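PDB 2Y2W: intracellular exo-alpha-(1->5)-L-arabinofuranosidase from Bifidobacterium longum, which hydrolyses terminal alpha-(1->5)-L-arabinofuranosyl bonds in arabinans, acts on sugar beet arabinan and wheat arabinoxylan, and thereby helps degrade the plant cell wall. Local coordinates for residues L97-E102 with A425-T430; G218-G223 with G257-T262; G232-V237 with T272-N277; Y380-A385 with L518-P523. All blocks are in the same frame, centred on the assembly; numbering follows the deposited sequence.

Interaction 1 of 4, residues L97-E102 with A425-T430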
loop_
_atom_site.group_PDB
_atom_site.type_symbol
_atom_site.label_atom_id
_atom_site.label_comp_id
_atom_site.label_asym_id
_atom_site.label_seq_id
_atom_site.Cartn_x
_atom_site.Cartn_y
_atom_site.Cartn_z
ATOM N N LEU D 97 26.581 -10.390 28.765
ATOM C CA LEU D 97 26.199 -11.773 28.462
ATOM C C LEU D 97 26.131 -12.657 29.710
ATOM O O LEU D 97 25.205 -13.461 29.851
ATOM C CB LEU D 97 27.158 -12.392 27.442
ATOM C CG LEU D 97 26.874 -12.219 25.950
ATOM C CD1 LEU D 97 28.111 -12.564 25.132
ATOM C CD2 LEU D 97 25.686 -13.069 25.515
ATOM N N ASP D 98 27.108 -12.501 30.606
ATOM C CA ASP D 98 27.144 -13.238 31.869
ATOM C C ASP D 98 25.906 -12.965 32.722
ATOM O O ASP D 98 25.347 -13.887 33.318
ATOM C CB ASP D 98 28.417 -12.911 32.663
ATOM C CG ASP D 98 29.675 -13.524 32.053
ATOM O OD1 ASP D 98 29.569 -14.491 31.261
ATOM O OD2 ASP D 98 30.780 -13.036 32.374
ATOM N N LEU D 99 25.481 -11.703 32.765
ATOM C CA LEU D 99 24.283 -11.314 33.512
ATOM C C LEU D 99 22.977 -11.730 32.830
ATOM O O LEU D 99 21.952 -11.873 33.497
ATOM C CB LEU D 99 24.275 -9.808 33.802
ATOM C CG LEU D 99 25.311 -9.268 34.797
ATOM C CD1 LEU D 99 25.179 -7.765 34.940
ATOM C CD2 LEU D 99 25.188 -9.936 36.159
ATOM N N VAL D 100 23.016 -11.922 31.513
ATOM C CA VAL D 100 21.851 -12.421 30.773
ATOM C C VAL D 100 21.617 -13.886 31.124
ATOM O O VAL D 100 20.478 -14.303 31.354
ATOM C CB VAL D 100 22.003 -12.233 29.236
ATOM C CG1 VAL D 100 20.901 -12.972 28.473
ATOM C CG2 VAL D 100 21.991 -10.752 28.874
ATOM N N LYS D 101 22.707 -14.651 31.168
ATOM C CA LYS D 101 22.685 -16.043 31.613
ATOM C C LYS D 101 22.159 -16.130 33.045
ATOM O O LYS D 101 21.262 -16.922 33.332
ATOM C CB LYS D 101 24.092 -16.659 31.510
ATOM C CG LYS D 101 24.211 -18.117 31.977
ATOM C CD LYS D 101 23.675 -19.101 30.943
ATOM C CE LYS D 101 23.867 -20.546 31.391
ATOM N NZ LYS D 101 22.871 -20.970 32.427
ATOM N N GLU D 102 22.712 -15.297 33.925
ATOM C CA GLU D 102 22.304 -15.241 35.328
ATOM C C GLU D 102 20.840 -14.829 35.488
ATOM O O GLU D 102 20.179 -15.235 36.444
ATOM C CB GLU D 102 23.207 -14.282 36.108
ATOM C CG GLU D 102 23.113 -14.433 37.626
ATOM C CD GLU D 102 23.977 -13.436 38.380
ATOM O OE1 GLU D 102 25.174 -13.286 38.036
ATOM O OE2 GLU D 102 23.453 -12.807 39.323
ATOM N N ALA D 425 29.063 -3.752 34.506
ATOM C CA ALA D 425 27.640 -3.997 34.351
ATOM C C ALA D 425 27.108 -4.472 35.695
ATOM O O ALA D 425 27.766 -5.254 36.389
ATOM C CB ALA D 425 27.390 -5.032 33.278
ATOM N N TRP D 426 25.928 -3.990 36.070
ATOM C CA TRP D 426 25.369 -4.290 37.386
ATOM C C TRP D 426 23.874 -4.597 37.344
ATOM O O TRP D 426 23.186 -4.269 36.371
ATOM C CB TRP D 426 25.670 -3.158 38.378
ATOM C CG TRP D 426 25.256 -1.783 37.917
ATOM C CD1 TRP D 426 25.995 -0.918 37.162
ATOM C CD2 TRP D 426 24.022 -1.111 38.202
ATOM N NE1 TRP D 426 25.294 0.244 36.948
ATOM C CE2 TRP D 426 24.081 0.153 37.578
ATOM C CE3 TRP D 426 22.871 -1.455 38.921
ATOM C CZ2 TRP D 426 23.034 1.078 37.651
ATOM C CZ3 TRP D 426 21.827 -0.537 38.992
ATOM C CH2 TRP D 426 21.918 0.715 38.357
ATOM N N ARG D 427 23.390 -5.235 38.407
ATOM C CA ARG D 427 21.999 -5.659 38.512
ATOM C C ARG D 427 21.156 -4.577 39.165
ATOM O O ARG D 427 21.532 -4.026 40.202
ATOM C CB ARG D 427 21.892 -6.942 39.341
ATOM C CG ARG D 427 22.762 -8.092 38.863
ATOM C CD ARG D 427 23.035 -9.066 40.001
ATOM N NE ARG D 427 24.008 -10.090 39.628
ATOM C CZ ARG D 427 25.330 -9.937 39.680
ATOM N NH1 ARG D 427 25.863 -8.791 40.088
ATOM N NH2 ARG D 427 26.123 -10.936 39.317
ATOM N N GLN D 428 20.015 -4.276 38.553
ATOM C CA GLN D 428 19.034 -3.385 39.154
ATOM C C GLN D 428 18.185 -4.192 40.121
ATOM O O GLN D 428 18.303 -5.415 40.178
ATOM C CB GLN D 428 18.155 -2.729 38.087
ATOM C CG GLN D 428 18.901 -1.763 37.191
ATOM C CD GLN D 428 18.147 -0.468 36.975
ATOM O OE1 GLN D 428 17.831 0.243 37.928
ATOM N NE2 GLN D 428 17.869 -0.146 35.720
ATOM N N THR D 429 17.328 -3.512 40.874
ATOM C CA THR D 429 16.463 -4.177 41.847
ATOM C C THR D 429 15.499 -5.154 41.174
ATOM O O THR D 429 15.134 -6.169 41.766
ATOM C CB THR D 429 15.667 -3.164 42.698
ATOM O OG1 THR D 429 14.774 -2.419 41.860
ATOM C CG2 THR D 429 16.610 -2.202 43.412
ATOM N N THR D 430 15.106 -4.845 39.938
ATOM C CA THR D 430 14.168 -5.666 39.167
ATOM C C THR D 430 14.800 -6.940 38.607
ATOM O O THR D 430 14.094 -7.823 38.117
ATOM C CB THR D 430 13.551 -4.872 37.996
ATOM O OG1 THR D 430 14.600 -4.318 37.192
ATOM C CG2 THR D 430 12.662 -3.749 38.508
#
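Leu99 and Arg427 mark the nearest approach of the two backbones, their CA atoms 7.9 Å apart. Helix 97-102 and strand 425-427 run side by side, with short axes 9.3 Å apart and directions differing by 21°. No backbone hydrogen bond joins them, and side chains span the gap. The two methyls of Leu99 divide the work: CD1 meets Ala425 CB at 3.9 Å, while CD2 lies over one face of the Arg427 guanidinium, displaced toward its rim and 3.4 Å from NH2. Within the (beta/alpha)8 barrel of this family 51 enzyme, the helix is the one leading into barrel strand 107-110. Strand 425-427 belongs to a two-stranded antiparallel sheet with 417-419, chain that follows the last barrel strand, and Ile417 also packs on Leu99. Arg427 keeps CG beside its backbone N (chi1 -54°) and is extended from there to NE, which carries the guanidinium across Leu99 to Glu102. The grip is side-on: Arg427 NH2 gives a 2.8 Å bond to the syn lone pair of Glu102 OE1, and Arg427 NE reaches Glu102 OE2, also at 2.8 Å, from above the carboxylate plane. Both oxygens lie near the guanidinium plane, although the two flat groups are twisted 33° apart. A leucine in place of Arg427 would probably leave the Glu102 carboxylate without its charged mate and free to turn.

Interaction 2 of 4, residues G218-G223 with G257-T262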
loop_
_atom_site.group_PDB
_atom_site.type_symbol
_atom_site.label_atom_id
_atom_site.label_comp_id
_atom_site.label_asym_id
_atom_site.label_seq_id
_atom_site.Cartn_x
_atom_site.Cartn_y
_atom_site.Cartn_z
ATOM N N GLY D 218 -1.028 2.196 17.973
ATOM C CA GLY D 218 -0.539 3.433 18.573
ATOM C C GLY D 218 -0.348 4.530 17.541
ATOM O O GLY D 218 0.324 4.312 16.535
ATOM N N PRO D 219 -0.945 5.714 17.778
ATOM C CA PRO D 219 -0.800 6.864 16.871
ATOM C C PRO D 219 0.606 7.482 16.863
ATOM O O PRO D 219 0.866 8.404 16.086
ATOM C CB PRO D 219 -1.828 7.871 17.407
ATOM C CG PRO D 219 -2.776 7.058 18.235
ATOM C CD PRO D 219 -1.930 5.985 18.840
ATOM N N TRP D 220 1.495 6.976 17.717
ATOM C CA TRP D 220 2.906 7.376 17.721
ATOM C C TRP D 220 3.737 6.535 16.741
ATOM O O TRP D 220 4.889 6.865 16.446
ATOM C CB TRP D 220 3.490 7.251 19.131
ATOM C CG TRP D 220 3.365 5.868 19.694
ATOM C CD1 TRP D 220 4.245 4.832 19.536
ATOM C CD2 TRP D 220 2.287 5.360 20.488
ATOM N NE1 TRP D 220 3.784 3.715 20.187
ATOM C CE2 TRP D 220 2.585 4.011 20.782
ATOM C CE3 TRP D 220 1.098 5.917 20.984
ATOM C CZ2 TRP D 220 1.738 3.203 21.551
ATOM C CZ3 TRP D 220 0.254 5.117 21.749
ATOM C CH2 TRP D 220 0.580 3.773 22.025
ATOM N N GLN D 221 3.142 5.447 16.250
ATOM C CA GLN D 221 3.837 4.483 15.405
ATOM C C GLN D 221 3.884 4.933 13.949
ATOM O O GLN D 221 2.882 5.399 13.398
ATOM C CB GLN D 221 3.159 3.117 15.504
ATOM C CG GLN D 221 4.039 1.937 15.127
ATOM C CD GLN D 221 5.112 1.634 16.165
ATOM O OE1 GLN D 221 6.165 1.087 15.835
ATOM N NE2 GLN D 221 4.848 1.986 17.425
ATOM N N VAL D 222 5.051 4.782 13.330
ATOM C CA VAL D 222 5.228 5.128 11.927
ATOM C C VAL D 222 4.362 4.205 11.075
ATOM O O VAL D 222 4.496 2.981 11.136
ATOM C CB VAL D 222 6.715 5.062 11.499
ATOM C CG1 VAL D 222 6.874 5.399 10.020
ATOM C CG2 VAL D 222 7.549 6.011 12.341
ATOM N N GLY D 223 3.458 4.805 10.308
ATOM C CA GLY D 223 2.527 4.061 9.465
ATOM C C GLY D 223 1.463 3.339 10.268
ATOM O O GLY D 223 1.105 2.207 9.948
ATOM N N GLY D 257 -1.686 -1.101 25.160
ATOM C CA GLY D 257 -2.024 -0.873 26.562
ATOM C C GLY D 257 -3.514 -1.015 26.807
ATOM O O GLY D 257 -4.313 -0.989 25.867
ATOM N N ALA D 258 -3.883 -1.163 28.078
ATOM C CA ALA D 258 -5.283 -1.309 28.479
ATOM C C ALA D 258 -6.056 0.000 28.340
ATOM O O ALA D 258 -7.282 -0.003 28.206
ATOM C CB ALA D 258 -5.369 -1.827 29.906
ATOM N N TYR D 259 -5.325 1.113 28.370
ATOM C CA TYR D 259 -5.904 2.454 28.259
ATOM C C TYR D 259 -6.433 2.760 26.858
ATOM O O TYR D 259 -7.298 3.624 26.691
ATOM C CB TYR D 259 -4.873 3.515 28.672
ATOM C CG TYR D 259 -3.554 3.436 27.926
ATOM C CD1 TYR D 259 -3.391 4.053 26.684
ATOM C CD2 TYR D 259 -2.466 2.747 28.467
ATOM C CE1 TYR D 259 -2.182 3.978 25.997
ATOM C CE2 TYR D 259 -1.252 2.669 27.790
ATOM C CZ TYR D 259 -1.118 3.288 26.558
ATOM O OH TYR D 259 0.080 3.216 25.883
ATOM N N MET D 260 -5.903 2.045 25.864
ATOM C CA MET D 260 -6.211 2.271 24.449
ATOM C C MET D 260 -7.713 2.321 24.158
ATOM O O MET D 260 -8.467 1.480 24.651
ATOM C CB MET D 260 -5.544 1.200 23.575
ATOM C CG MET D 260 -4.032 1.366 23.399
ATOM S SD MET D 260 -3.538 2.927 22.624
ATOM C CE MET D 260 -4.221 2.762 20.973
ATOM N N PRO D 261 -8.152 3.317 23.359
ATOM C CA PRO D 261 -9.570 3.448 23.009
ATOM C C PRO D 261 -10.063 2.290 22.141
ATOM O O PRO D 261 -11.268 2.036 22.070
ATOM C CB PRO D 261 -9.621 4.765 22.224
ATOM C CG PRO D 261 -8.236 4.963 21.715
ATOM C CD PRO D 261 -7.336 4.392 22.764
ATOM N N THR D 262 -9.124 1.599 21.499
ATOM C CA THR D 262 -9.426 0.472 20.621
ATOM C C THR D 262 -9.250 -0.889 21.324
ATOM O O THR D 262 -9.324 -1.943 20.686
ATOM C CB THR D 262 -8.582 0.548 19.317
ATOM O OG1 THR D 262 -9.034 -0.442 18.386
ATOM C CG2 THR D 262 -7.086 0.354 19.601
#
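Trp220 and Tyr259 point at each other from opposite directions, each with a glycine of its own segment against one ring face. Gly218 CA sits 3.5 Å above the Trp220 plane, toward the rim, and Gly257 C lies more loosely over the Tyr259 ring. Both positions suit glycine: a CB on Gly218 would run into Trp220 CZ2, and one on Gly257 into Tyr259 CE2. The rings themselves do not stack. Tyr259 OH stands obliquely to the indole, 3.9 Å from Trp220 CH2, and Met260 SD approaches the same corner, 4.2 Å from Trp220 CH2. This sulfur is 5.4 Å from the centre of the six-membered ring and 71° off its normal, an oblique Met-aromatic contact. Beyond the sulfur, Met260 CE turns to the residues ahead of the tryptophan, 4.4 Å from Gly218 N and beside the Pro219 ring. Gly218 to Gln221 form a type I beta turn, closed by Gln221 N to Gly218 O at 3.1 Å. With chi1 at 57°, Trp220 CG stands between its own backbone N and carbonyl carbon, folding the indole back over Gly218. These loops follow barrel strands 209-212 and 249-252 and border the probable active site: Trp220 NE1 makes a weak hydrogen bond to Glu215, the probable acid/base, and Gln221 bonds Asn114 and Asn214, two residues that probably bind the arabinofuranose. No hydrogen bond or charge pair crosses between the segments, so dispersion, helped by the polarisable sulfur, probably carries this light contact at the outer end of the indole.

Interaction 3 of 4, residues G232-V237 with T272-N277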
loop_
_atom_site.group_PDB
_atom_site.type_symbol
_atom_site.label_atom_id
_atom_site.label_comp_id
_atom_site.label_asym_id
_atom_site.label_seq_id
_atom_site.Cartn_x
_atom_site.Cartn_y
_atom_site.Cartn_z
ATOM N N GLY D 232 -6.418 -6.759 7.528
ATOM C CA GLY D 232 -6.133 -7.088 6.133
ATOM C C GLY D 232 -4.660 -7.357 5.870
ATOM O O GLY D 232 -4.312 -8.292 5.149
ATOM N N ALA D 233 -3.797 -6.542 6.470
ATOM C CA ALA D 233 -2.352 -6.650 6.265
ATOM C C ALA D 233 -1.756 -7.899 6.921
ATOM O O ALA D 233 -1.009 -8.642 6.283
ATOM C CB ALA D 233 -1.649 -5.395 6.756
ATOM N N VAL D 234 -2.098 -8.128 8.189
ATOM C CA VAL D 234 -1.597 -9.280 8.936
ATOM C C VAL D 234 -2.123 -10.604 8.366
ATOM O O VAL D 234 -1.437 -11.622 8.427
ATOM C CB VAL D 234 -1.864 -9.153 10.471
ATOM C CG1 VAL D 234 -3.334 -9.386 10.814
ATOM C CG2 VAL D 234 -0.974 -10.101 11.260
ATOM N N ASP D 235 -3.326 -10.579 7.796
ATOM C CA ASP D 235 -3.889 -11.754 7.137
ATOM C C ASP D 235 -3.060 -12.142 5.917
ATOM O O ASP D 235 -2.795 -13.325 5.702
ATOM C CB ASP D 235 -5.350 -11.511 6.739
ATOM C CG ASP D 235 -5.975 -12.706 6.022
ATOM O OD1 ASP D 235 -5.684 -13.867 6.391
ATOM O OD2 ASP D 235 -6.769 -12.476 5.086
ATOM N N LYS D 236 -2.655 -11.145 5.132
ATOM C CA LYS D 236 -1.805 -11.360 3.958
ATOM C C LYS D 236 -0.414 -11.875 4.337
ATOM O O LYS D 236 0.060 -12.863 3.771
ATOM C CB LYS D 236 -1.684 -10.076 3.129
ATOM C CG LYS D 236 -2.945 -9.697 2.362
ATOM C CD LYS D 236 -2.833 -8.302 1.750
ATOM C CE LYS D 236 -4.171 -7.815 1.198
ATOM N NZ LYS D 236 -5.236 -7.677 2.243
ATOM N N VAL D 237 0.221 -11.214 5.306
ATOM C CA VAL D 237 1.587 -11.550 5.719
ATOM C C VAL D 237 1.673 -12.897 6.448
ATOM O O VAL D 237 2.568 -13.698 6.168
ATOM C CB VAL D 237 2.232 -10.420 6.568
ATOM C CG1 VAL D 237 3.658 -10.779 6.965
ATOM C CG2 VAL D 237 2.226 -9.109 5.797
ATOM N N THR D 272 -10.175 -12.252 14.289
ATOM C CA THR D 272 -11.273 -12.906 13.567
ATOM C C THR D 272 -10.919 -13.157 12.100
ATOM O O THR D 272 -11.166 -14.245 11.576
ATOM C CB THR D 272 -12.601 -12.101 13.671
ATOM O OG1 THR D 272 -13.001 -12.014 15.044
ATOM C CG2 THR D 272 -13.721 -12.767 12.875
ATOM N N LYS D 273 -10.326 -12.158 11.450
ATOM C CA LYS D 273 -9.971 -12.259 10.038
ATOM C C LYS D 273 -8.744 -13.139 9.802
ATOM O O LYS D 273 -8.757 -14.001 8.921
ATOM C CB LYS D 273 -9.757 -10.868 9.429
ATOM C CG LYS D 273 -9.730 -10.860 7.905
ATOM C CD LYS D 273 -9.939 -9.461 7.353
ATOM C CE LYS D 273 -10.010 -9.473 5.834
ATOM N NZ LYS D 273 -10.271 -8.112 5.281
ATOM N N ALA D 274 -7.699 -12.931 10.596
ATOM C CA ALA D 274 -6.415 -13.592 10.364
ATOM C C ALA D 274 -6.217 -14.867 11.187
ATOM O O ALA D 274 -5.109 -15.405 11.240
ATOM C CB ALA D 274 -5.277 -12.614 10.605
ATOM N N TYR D 275 -7.296 -15.353 11.803
ATOM C CA TYR D 275 -7.239 -16.488 12.735
ATOM C C TYR D 275 -6.391 -17.673 12.271
ATOM O O TYR D 275 -5.472 -18.091 12.978
ATOM C CB TYR D 275 -8.653 -16.961 13.118
ATOM C CG TYR D 275 -8.670 -18.292 13.842
ATOM C CD1 TYR D 275 -8.242 -18.396 15.165
ATOM C CD2 TYR D 275 -9.102 -19.449 13.195
ATOM C CE1 TYR D 275 -8.248 -19.619 15.825
ATOM C CE2 TYR D 275 -9.109 -20.675 13.844
ATOM C CZ TYR D 275 -8.682 -20.755 15.156
ATOM O OH TYR D 275 -8.696 -21.970 15.797
ATOM N N GLU D 276 -6.704 -18.202 11.092
ATOM C CA GLU D 276 -6.103 -19.447 10.600
ATOM C C GLU D 276 -4.574 -19.512 10.628
ATOM O O GLU D 276 -4.007 -20.555 10.960
ATOM C CB GLU D 276 -6.623 -19.795 9.198
ATOM C CG GLU D 276 -7.781 -20.805 9.192
ATOM C CD GLU D 276 -7.398 -22.181 9.760
ATOM O OE1 GLU D 276 -6.197 -22.546 9.741
ATOM O OE2 GLU D 276 -8.308 -22.902 10.229
ATOM N N ASN D 277 -3.914 -18.404 10.294
ATOM C CA ASN D 277 -2.453 -18.387 10.187
ATOM C C ASN D 277 -1.747 -17.699 11.352
ATOM O O ASN D 277 -0.537 -17.456 11.305
ATOM C CB ASN D 277 -2.028 -17.771 8.853
ATOM C CG ASN D 277 -2.625 -18.494 7.666
ATOM O OD1 ASN D 277 -3.420 -17.927 6.919
ATOM N ND2 ASN D 277 -2.258 -19.758 7.492
#
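Ala274 presses its methyl into helix 232-237 between Val234 and Asp235, and the backbones come very close there, Asp235 CA and Ala274 CA only 4.5 Å apart. The small side chain of Ala274 permits this approach: its CB is 3.8 Å from Asp235 CA and 3.8 Å from Val234 CG1. Val234 offers CG1 because chi1 of 74° sets that methyl between the backbone N and the carbonyl carbon, while CG2 takes the place opposite N. Asp235 swings CG opposite its backbone N (chi1 179°), which lays the carboxylate alongside the backbone at Lys273 and Ala274, OD1 4.0 Å from Lys273 O. Nothing bonds there; Asp235 OD2 instead accepts a hydrogen bond from His224 of the third subunit. Lys273 is stretched out along its whole length, all four torsions near 180°, and passes beside Asp235 until its NZ is 4.3 Å from Gly232 CA. Its ammonium stays 5.6 Å from Asp235 OD2, too far for a salt bridge, though the opposite charges probably attract mildly. Lys236 curls back at its last torsion, so that NZ bonds Gly232 O at 3.1 Å from above the carbonyl plane. The helical N-H of Lys236 reaches that oxygen from the other face, and NZ also forms a salt bridge with Glu229 of the third subunit. This is close packing of neighbouring outer helices in a (beta/alpha)8 barrel, helices 227-244 and 265-274 following strands 209-212 and 249-252, with Asp235 and Lys236 at its edge also bonded to the third subunit.

Interaction 4 of 4, residues Y380-A385 with L518-P523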
loop_
_atom_site.group_PDB
_atom_site.type_symbol
_atom_site.label_atom_id
_atom_site.label_comp_id
_atom_site.label_asym_id
_atom_site.label_seq_id
_atom_site.Cartn_x
_atom_site.Cartn_y
_atom_site.Cartn_z
ATOM N N TYR D 380 15.772 1.872 39.079
ATOM C CA TYR D 380 14.659 1.198 39.745
ATOM C C TYR D 380 14.727 1.193 41.265
ATOM O O TYR D 380 15.762 0.885 41.857
ATOM C CB TYR D 380 14.501 -0.231 39.224
ATOM C CG TYR D 380 13.941 -0.324 37.821
ATOM C CD1 TYR D 380 12.657 0.139 37.529
ATOM C CD2 TYR D 380 14.687 -0.889 36.791
ATOM C CE1 TYR D 380 12.137 0.053 36.246
ATOM C CE2 TYR D 380 14.173 -0.982 35.503
ATOM C CZ TYR D 380 12.899 -0.508 35.240
ATOM O OH TYR D 380 12.386 -0.601 33.970
ATOM N N THR D 381 13.596 1.520 41.879
ATOM C CA THR D 381 13.455 1.549 43.330
ATOM C C THR D 381 13.030 0.181 43.851
ATOM O O THR D 381 12.584 -0.673 43.080
ATOM C CB THR D 381 12.403 2.588 43.767
ATOM O OG1 THR D 381 11.135 2.259 43.184
ATOM C CG2 THR D 381 12.812 3.991 43.334
ATOM N N ALA D 382 13.164 -0.014 45.163
ATOM C CA ALA D 382 12.741 -1.250 45.820
ATOM C C ALA D 382 11.282 -1.579 45.521
ATOM O O ALA D 382 10.917 -2.748 45.409
ATOM C CB ALA D 382 12.968 -1.153 47.320
ATOM N N ALA D 383 10.458 -0.540 45.387
ATOM C CA ALA D 383 9.038 -0.698 45.078
ATOM C C ALA D 383 8.809 -1.174 43.644
ATOM O O ALA D 383 7.948 -2.021 43.403
ATOM C CB ALA D 383 8.290 0.601 45.338
ATOM N N ASP D 384 9.586 -0.632 42.705
ATOM C CA ASP D 384 9.498 -1.014 41.292
ATOM C C ASP D 384 9.734 -2.513 41.098
ATOM O O ASP D 384 9.069 -3.154 40.282
ATOM C CB ASP D 384 10.496 -0.213 40.448
ATOM C CG ASP D 384 10.165 1.273 40.388
ATOM O OD1 ASP D 384 8.973 1.636 40.484
ATOM O OD2 ASP D 384 11.104 2.085 40.239
ATOM N N ALA D 385 10.677 -3.056 41.865
ATOM C CA ALA D 385 11.001 -4.479 41.828
ATOM C C ALA D 385 9.865 -5.346 42.363
ATOM O O ALA D 385 9.573 -6.402 41.799
ATOM C CB ALA D 385 12.277 -4.746 42.597
ATOM N N LEU D 518 13.047 -9.429 49.384
ATOM C CA LEU D 518 13.334 -8.130 48.792
ATOM C C LEU D 518 12.493 -7.047 49.450
ATOM O O LEU D 518 11.314 -6.877 49.128
ATOM C CB LEU D 518 13.123 -8.133 47.276
ATOM C CG LEU D 518 14.377 -8.091 46.397
ATOM C CD1 LEU D 518 13.981 -8.136 44.937
ATOM C CD2 LEU D 518 15.225 -6.850 46.674
ATOM N N HIS D 519 13.109 -6.332 50.386
ATOM C CA HIS D 519 12.455 -5.231 51.081
ATOM C C HIS D 519 13.464 -4.220 51.598
ATOM O O HIS D 519 14.523 -4.587 52.106
ATOM C CB HIS D 519 11.602 -5.743 52.246
ATOM C CG HIS D 519 11.174 -4.666 53.192
ATOM N ND1 HIS D 519 10.155 -3.785 52.902
ATOM C CD2 HIS D 519 11.643 -4.313 54.411
ATOM C CE1 HIS D 519 10.009 -2.941 53.909
ATOM N NE2 HIS D 519 10.899 -3.240 54.837
ATOM N N GLU D 520 13.116 -2.944 51.463
ATOM C CA GLU D 520 13.861 -1.864 52.093
ATOM C C GLU D 520 12.886 -0.948 52.826
ATOM O O GLU D 520 11.777 -0.699 52.341
ATOM C CB GLU D 520 14.670 -1.071 51.060
ATOM C CG GLU D 520 15.713 -1.886 50.286
ATOM C CD GLU D 520 16.805 -2.474 51.168
ATOM O OE1 GLU D 520 17.377 -1.737 52.000
ATOM O OE2 GLU D 520 17.102 -3.678 51.017
ATOM N N ASP D 521 13.297 -0.461 53.997
ATOM C CA ASP D 521 12.469 0.444 54.799
ATOM C C ASP D 521 12.100 1.696 54.012
ATOM O O ASP D 521 10.971 2.183 54.104
ATOM C CB ASP D 521 13.166 0.811 56.111
ATOM C CG ASP D 521 13.073 -0.293 57.151
ATOM O OD1 ASP D 521 12.013 -0.953 57.237
ATOM O OD2 ASP D 521 14.060 -0.495 57.888
ATOM N N ASP D 522 13.062 2.207 53.248
ATOM C CA ASP D 522 12.799 3.218 52.237
ATOM C C ASP D 522 12.492 2.488 50.924
ATOM O O ASP D 522 13.403 1.961 50.283
ATOM C CB ASP D 522 14.010 4.147 52.078
ATOM C CG ASP D 522 13.760 5.287 51.096
ATOM O OD1 ASP D 522 12.584 5.598 50.803
ATOM O OD2 ASP D 522 14.749 5.883 50.622
ATOM N N PRO D 523 11.205 2.446 50.525
ATOM C CA PRO D 523 10.823 1.745 49.295
ATOM C C PRO D 523 11.285 2.475 48.032
ATOM O O PRO D 523 11.128 1.955 46.923
ATOM C CB PRO D 523 9.294 1.714 49.371
ATOM C CG PRO D 523 8.935 2.904 50.175
ATOM C CD PRO D 523 10.044 3.080 51.177
#
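Thr381, whose CB lies 3.5 Å from Pro523 O, has its OG1 set between its own backbone N and carbonyl carbon by chi1 of 60°, turned back over the first turn of helix 382-385. Asp384 N makes a weak bond to this OG1, and Asp384 OD2 in return accepts from Thr381 N at 3.0 Å, nearly straight at 175°: a capping box. A further N-H of the helix start is taken from across the contact, Ala383 N giving a 3.0 Å hydrogen bond to Pro523 O, with the donor in the carbonyl plane. Helix 382-397 precedes the last strand of the barrel, whereas 518-523 runs from the end of strand 512-518 of the large mixed beta sheet into the loop after it, so the contact joins barrel and C-terminal beta domain. Apolar atoms fill in around the bond. Pro523 CB rests 4.3 Å from Ala383 CB, and Leu518 CD1 reaches Ala385 CB at 4.5 Å, two residues further along. Glu520 brings CB and CG against the Ala382 methyl, CG at 4.1 Å, then bends at chi2 (-63°) and carries its carboxylate away to a salt bridge with Arg525.

In the fold
Interactions 1 and 4 touch: Gln428 OE1 probably accepts a hydrogen bond from Tyr380 N at 2.9 Å, and Thr429 OG1 probably bonds Thr381 O at 3.1 Å, although their centres are 18 Å apart. Their segments alternate along the chain, and both lie away from the annotated sites. Interactions 2 and 3 join the same two consecutive beta-alpha units of the barrel, loops in one and helices in the other, with centres 20 Å apart. Interaction 2 is the one beside the probable catalytic centre, Trp220 coming about 3 Å from Glu215 between side chains. Interaction 3 lies across the chain's centre from interaction 4, their centres 43 Å apart.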